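PDB 5XN8: glycerol Dehydrogenase from Unidentified, which catalyses the NAD-dependent oxidation of glycerol to dihydroxyacetone, letting microorganisms use glycerol as a carbon source without oxygen. Local coordinates for residues 178-181 and 182-186; 226-229 and 230-234. All blocks are in the same frame, centred on the assembly; numbering follows the deposited sequence.

Interaction 1 (178-181 and 182-186); sequences EAKA and CYDAR
The last turns of helix 162-185 are tied along one side by an i to i+4 salt bridge between Lys180 and Asp184. Lys180 NZ lies 2.9 Å from Asp184 OD1, on the syn lone pair of that oxygen, and has a weak second bond to Asp184 OD2 at 3.1 Å. The lysine chain leaves with CG anti to the backbone N (chi1 -176°), then bends at chi2 and chi4. These bends carry its amine back over the next turn to the carboxylate. On the way CD passes 4.3 Å from CD2 of the Tyr183 ring. Underneath runs the usual helical ladder, with Tyr183 N bonded to Ala179 O at 2.8 Å and Asp184 N to Lys180 O at 3.0 Å. The helix ends in a Schellman motif: Arg186 takes a positive phi of 59°, and its N bonds back to Tyr183 O. The arginine side chain folds back over the helix end, which lets Arg186 NE reach Tyr183 O at 3.2 Å. Two turns earlier, buried Glu178 reaches toward the metal site. Its OE1 bonds to ND1 of His254, a ligand of the bound zinc ion. This second-shell bond is consistent with orienting the histidine.

Interaction 2 (226-229 and 230-234); sequences VTDA and LERII
Asp228 and Arg232 face each other across the first turn of helix 228-247, an i to i+4 salt bridge just after the N-cap residue Thr227. Their side chains approach at a slant. The carboxylate and guanidinium planes stand almost perpendicular, 89° apart. In keeping with this, a single oxygen does the touching: Asp228 OD2 lies 3.2 Å from Arg232 NE and 3.3 Å from Arg232 NH2. Arg232 CG lies anti to the carbonyl carbon (chi1 -59°), which sets it 3.0 Å from Asp228 O. The bend at chi2 then turns CD and the guanidinium toward the aspartate. The stronger partner of Arg232 NE is Glu197 of a neighbouring subunit, and the guanidinium sits between its own helix start and the interface.

Glu231 crosses Asp228 at about a right angle, with OD1 of Asp228 4.2 Å from CG of Glu231. A bend at chi2 turns the Glu231 carboxylate toward Val226, and its OE2 comes 3.3 Å from Val226 CG1. Thr154 of the same chain and Lys3 of the neighbouring subunit hold this carboxylate. Leu230 lies crosswise to Thr227 and is buried against helices 154-158 and 162-185. Thr227 OG1 is buried without a polar partner, 4.0 Å from Leu230 CB. Beneath these side chains the backbone bonds begin at the cap, where Glu231 N donates to Thr227 O at 3.2 Å.

Interaction 1 closes before interaction 2 opens along the chain. The first ends helix 162-185, the second begins helix 228-247, and helix 197-223 lies between them in sequence. Their centres are 28 Å apart and their nearest atoms about 16 Å, so they do not touch. The helices are nevertheless joined: Leu230 and Ile233 of interaction 2 pack on Leu165 and Met169 of helix 162-185, and both contacts pack against helix 197-223. They also meet between subunits, where Tyr183 of one chain packs on Arg232 of another. Interaction 1 begins near the zinc site, and residues of both take part in contacts between subunits of the octamer.

Interaction 1 (178-181 and 182-186)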
ATOM      1  N   GLU A 178       8.315   1.011 -28.592  1.00 19.51           N
ATOM      2  CA  GLU A 178       8.202   1.751 -29.846  1.00 18.96           C
ATOM      3  C   GLU A 178       6.794   2.282 -30.088  1.00 18.73           C
ATOM      4  O   GLU A 178       6.615   3.382 -30.639  1.00 18.92           O
ATOM      5  CB  GLU A 178       8.602   0.854 -31.020  1.00 19.00           C
ATOM      6  CG  GLU A 178      10.055   0.391 -30.971  1.00 18.76           C
ATOM      7  CD  GLU A 178      10.423  -0.460 -32.161  1.00 18.23           C
ATOM      8  OE1 GLU A 178      10.034  -1.635 -32.211  1.00 18.21           O
ATOM      9  OE2 GLU A 178      11.132   0.046 -33.038  1.00 19.49           O
ATOM     10  N   ALA A 179       5.786   1.493 -29.724  1.00 18.14           N
ATOM     11  CA  ALA A 179       4.395   1.947 -29.815  1.00 17.88           C
ATOM     12  C   ALA A 179       4.225   3.172 -28.933  1.00 17.80           C
ATOM     13  O   ALA A 179       3.815   4.228 -29.416  1.00 17.97           O
ATOM     14  CB  ALA A 179       3.445   0.848 -29.390  1.00 17.85           C
ATOM     15  N   LYS A 180       4.594   3.031 -27.656  1.00 17.62           N
ATOM     16  CA  LYS A 180       4.467   4.110 -26.650  1.00 18.10           C
ATOM     17  C   LYS A 180       5.263   5.368 -27.013  1.00 18.53           C
ATOM     18  O   LYS A 180       4.837   6.477 -26.705  1.00 18.95           O
ATOM     19  CB  LYS A 180       4.868   3.593 -25.260  1.00 17.92           C
ATOM     20  CG  LYS A 180       4.696   4.560 -24.098  1.00 18.09           C
ATOM     21  CD  LYS A 180       3.281   5.115 -24.017  1.00 18.24           C
ATOM     22  CE  LYS A 180       2.990   5.730 -22.660  1.00 18.32           C
ATOM     23  NZ  LYS A 180       3.640   7.063 -22.479  1.00 18.57           N
ATOM     24  N   ALA A 181       6.404   5.189 -27.676  1.00 18.66           N
ATOM     25  CA  ALA A 181       7.225   6.304 -28.167  1.00 18.83           C
ATOM     26  C   ALA A 181       6.584   7.030 -29.343  1.00 20.04           C
ATOM     27  O   ALA A 181       6.721   8.249 -29.471  1.00 19.60           O
ATOM     28  CB  ALA A 181       8.607   5.811 -28.555  1.00 18.88           C
ATOM     29  N   CYS A 182       5.916   6.282 -30.223  1.00 21.41           N
ATOM     30  CA  CYS A 182       5.115   6.880 -31.301  1.00 22.11           C
ATOM     31  C   CYS A 182       3.864   7.576 -30.763  1.00 22.25           C
ATOM     32  O   CYS A 182       3.472   8.630 -31.261  1.00 22.93           O
ATOM     33  CB  CYS A 182       4.739   5.829 -32.353  1.00 22.46           C
ATOM     34  SG  CYS A 182       6.166   5.241 -33.303  1.00 23.92           S
ATOM     35  N   TYR A 183       3.240   6.985 -29.751  1.00 22.69           N
ATOM     36  CA  TYR A 183       2.064   7.585 -29.100  1.00 22.51           C
ATOM     37  C   TYR A 183       2.421   8.924 -28.454  1.00 22.43           C
ATOM     38  O   TYR A 183       1.730   9.925 -28.681  1.00 23.57           O
ATOM     39  CB  TYR A 183       1.493   6.618 -28.061  1.00 22.51           C
ATOM     40  CG  TYR A 183       0.226   7.071 -27.375  1.00 22.41           C
ATOM     41  CD1 TYR A 183      -0.982   7.120 -28.060  1.00 23.20           C
ATOM     42  CD2 TYR A 183       0.231   7.422 -26.026  1.00 22.41           C
ATOM     43  CE1 TYR A 183      -2.156   7.528 -27.426  1.00 23.43           C
ATOM     44  CE2 TYR A 183      -0.928   7.822 -25.374  1.00 22.65           C
ATOM     45  CZ  TYR A 183      -2.116   7.872 -26.074  1.00 23.31           C
ATOM     46  OH  TYR A 183      -3.260   8.275 -25.425  1.00 24.10           O
ATOM     47  N   ASP A 184       3.505   8.948 -27.677  1.00 21.91           N
ATOM     48  CA  ASP A 184       4.001  10.191 -27.073  1.00 21.82           C
ATOM     49  C   ASP A 184       4.442  11.213 -28.120  1.00 22.36           C
ATOM     50  O   ASP A 184       4.220  12.408 -27.953  1.00 22.60           O
ATOM     51  CB  ASP A 184       5.171   9.925 -26.114  1.00 21.13           C
ATOM     52  CG  ASP A 184       4.770   9.111 -24.893  1.00 20.34           C
ATOM     53  OD1 ASP A 184       3.573   9.127 -24.503  1.00 20.00           O
ATOM     54  OD2 ASP A 184       5.667   8.453 -24.318  1.00 19.06           O
ATOM     55  N   ALA A 185       5.066  10.739 -29.203  1.00 22.39           N
ATOM     56  CA  ALA A 185       5.517  11.619 -30.286  1.00 22.47           C
ATOM     57  C   ALA A 185       4.418  12.125 -31.202  1.00 22.86           C
ATOM     58  O   ALA A 185       4.654  13.055 -31.970  1.00 23.49           O
ATOM     59  CB  ALA A 185       6.552  10.916 -31.123  1.00 22.35           C
ATOM     60  N   ARG A 186       3.241  11.503 -31.143  1.00 23.00           N
ATOM     61  CA  ARG A 186       2.153  11.733 -32.091  1.00 23.85           C
ATOM     62  C   ARG A 186       2.623  11.404 -33.509  1.00 23.72           C
ATOM     63  O   ARG A 186       2.360  12.141 -34.458  1.00 25.09           O
ATOM     64  CB  ARG A 186       1.584  13.166 -31.973  1.00 24.39           C
ATOM     65  CG  ARG A 186       1.337  13.659 -30.547  1.00 24.59           C
ATOM     66  CD  ARG A 186      -0.047  13.345 -30.025  1.00 24.82           C
ATOM     67  NE  ARG A 186      -0.339  11.919 -30.115  1.00 25.11           N
ATOM     68  CZ  ARG A 186      -1.538  11.363 -30.318  1.00 25.12           C
ATOM     69  NH1 ARG A 186      -2.650  12.078 -30.461  1.00 25.02           N
ATOM     70  NH2 ARG A 186      -1.629  10.027 -30.383  1.00 25.10           N
TER

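Interaction 2 (226-229 and 230-234)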
ATOM      1  N   VAL A 226       3.002 -28.338 -25.992  1.00 23.11           N
ATOM      2  CA  VAL A 226       2.011 -27.249 -25.972  1.00 22.13           C
ATOM      3  C   VAL A 226       1.430 -27.058 -24.575  1.00 21.92           C
ATOM      4  O   VAL A 226       0.717 -27.935 -24.080  1.00 21.69           O
ATOM      5  CB  VAL A 226       0.854 -27.529 -26.963  1.00 22.31           C
ATOM      6  CG1 VAL A 226      -0.066 -26.314 -27.082  1.00 21.83           C
ATOM      7  CG2 VAL A 226       1.397 -27.941 -28.331  1.00 22.24           C
ATOM      8  N   THR A 227       1.749 -25.923 -23.941  1.00 21.82           N
ATOM      9  CA  THR A 227       1.075 -25.471 -22.710  1.00 22.32           C
ATOM     10  C   THR A 227       0.312 -24.184 -22.990  1.00 23.18           C
ATOM     11  O   THR A 227       0.484 -23.605 -24.060  1.00 24.96           O
ATOM     12  CB  THR A 227       2.071 -25.241 -21.560  1.00 21.58           C
ATOM     13  OG1 THR A 227       3.130 -24.386 -21.998  1.00 21.06           O
ATOM     14  CG2 THR A 227       2.632 -26.545 -21.090  1.00 21.99           C
ATOM     15  N   ASP A 228      -0.527 -23.729 -22.049  1.00 23.96           N
ATOM     16  CA  ASP A 228      -1.273 -22.465 -22.260  1.00 24.30           C
ATOM     17  C   ASP A 228      -0.368 -21.232 -22.142  1.00 23.79           C
ATOM     18  O   ASP A 228      -0.744 -20.176 -22.598  1.00 23.05           O
ATOM     19  CB  ASP A 228      -2.502 -22.332 -21.345  1.00 25.43           C
ATOM     20  CG  ASP A 228      -3.681 -21.594 -22.033  1.00 27.01           C
ATOM     21  OD1 ASP A 228      -4.320 -22.189 -22.937  1.00 28.02           O
ATOM     22  OD2 ASP A 228      -3.963 -20.422 -21.679  1.00 27.09           O
ATOM     23  N   ALA A 229       0.816 -21.365 -21.547  1.00 24.93           N
ATOM     24  CA  ALA A 229       1.817 -20.281 -21.539  1.00 24.90           C
ATOM     25  C   ALA A 229       2.422 -20.063 -22.923  1.00 25.88           C
ATOM     26  O   ALA A 229       2.679 -18.926 -23.333  1.00 27.48           O
ATOM     27  CB  ALA A 229       2.917 -20.593 -20.539  1.00 25.34           C
ATOM     28  N   LEU A 230       2.666 -21.157 -23.634  1.00 27.43           N
ATOM     29  CA  LEU A 230       3.109 -21.099 -25.024  1.00 27.68           C
ATOM     30  C   LEU A 230       2.018 -20.500 -25.924  1.00 29.03           C
ATOM     31  O   LEU A 230       2.325 -19.723 -26.835  1.00 29.26           O
ATOM     32  CB  LEU A 230       3.494 -22.490 -25.518  1.00 27.65           C
ATOM     33  CG  LEU A 230       4.081 -22.583 -26.934  1.00 27.93           C
ATOM     34  CD1 LEU A 230       5.378 -21.794 -27.036  1.00 27.80           C
ATOM     35  CD2 LEU A 230       4.287 -24.029 -27.352  1.00 27.64           C
ATOM     36  N   GLU A 231       0.760 -20.864 -25.668  1.00 28.49           N
ATOM     37  CA  GLU A 231      -0.367 -20.310 -26.428  1.00 29.55           C
ATOM     38  C   GLU A 231      -0.432 -18.794 -26.249  1.00 27.10           C
ATOM     39  O   GLU A 231      -0.643 -18.079 -27.220  1.00 26.66           O
ATOM     40  CB  GLU A 231      -1.703 -20.942 -25.984  1.00 31.29           C
ATOM     41  CG  GLU A 231      -1.855 -22.433 -26.287  1.00 32.91           C
ATOM     42  CD  GLU A 231      -2.346 -22.760 -27.697  1.00 35.10           C
ATOM     43  OE1 GLU A 231      -3.007 -21.920 -28.332  1.00 38.51           O
ATOM     44  OE2 GLU A 231      -2.093 -23.893 -28.163  1.00 34.16           O
ATOM     45  N   ARG A 232      -0.234 -18.321 -25.012  1.00 25.77           N
ATOM     46  CA  ARG A 232      -0.244 -16.880 -24.709  1.00 24.69           C
ATOM     47  C   ARG A 232       0.918 -16.154 -25.387  1.00 23.71           C
ATOM     48  O   ARG A 232       0.750 -15.038 -25.885  1.00 23.41           O
ATOM     49  CB  ARG A 232      -0.174 -16.607 -23.198  1.00 24.57           C
ATOM     50  CG  ARG A 232      -1.281 -17.190 -22.335  1.00 24.92           C
ATOM     51  CD  ARG A 232      -2.637 -16.558 -22.579  1.00 24.23           C
ATOM     52  NE  ARG A 232      -3.688 -17.252 -21.819  1.00 24.22           N
ATOM     53  CZ  ARG A 232      -3.959 -17.077 -20.517  1.00 23.30           C
ATOM     54  NH1 ARG A 232      -3.260 -16.219 -19.765  1.00 22.81           N
ATOM     55  NH2 ARG A 232      -4.941 -17.769 -19.954  1.00 22.23           N
ATOM     56  N   ILE A 233       2.089 -16.786 -25.388  1.00 22.81           N
ATOM     57  CA  ILE A 233       3.291 -16.210 -26.000  1.00 22.33           C
ATOM     58  C   ILE A 233       3.235 -16.217 -27.523  1.00 22.52           C
ATOM     59  O   ILE A 233       3.704 -15.275 -28.149  1.00 21.94           O
ATOM     60  CB  ILE A 233       4.580 -16.900 -25.461  1.00 22.12           C
ATOM     61  CG1 ILE A 233       4.828 -16.464 -24.010  1.00 21.78           C
ATOM     62  CG2 ILE A 233       5.813 -16.614 -26.327  1.00 21.90           C
ATOM     63  CD1 ILE A 233       5.320 -15.040 -23.828  1.00 21.26           C
ATOM     64  N   ILE A 234       2.674 -17.269 -28.119  1.00 24.59           N
ATOM     65  CA  ILE A 234       2.443 -17.305 -29.573  1.00 25.04           C
ATOM     66  C   ILE A 234       1.484 -16.186 -30.010  1.00 27.04           C
ATOM     67  O   ILE A 234       1.662 -15.601 -31.082  1.00 30.78           O
ATOM     68  CB  ILE A 234       1.934 -18.692 -30.039  1.00 24.57           C
ATOM     69  CG1 ILE A 234       3.063 -19.724 -29.937  1.00 24.16           C
ATOM     70  CG2 ILE A 234       1.422 -18.652 -31.480  1.00 24.18           C
ATOM     71  CD1 ILE A 234       2.590 -21.163 -30.041  1.00 24.14           C
TER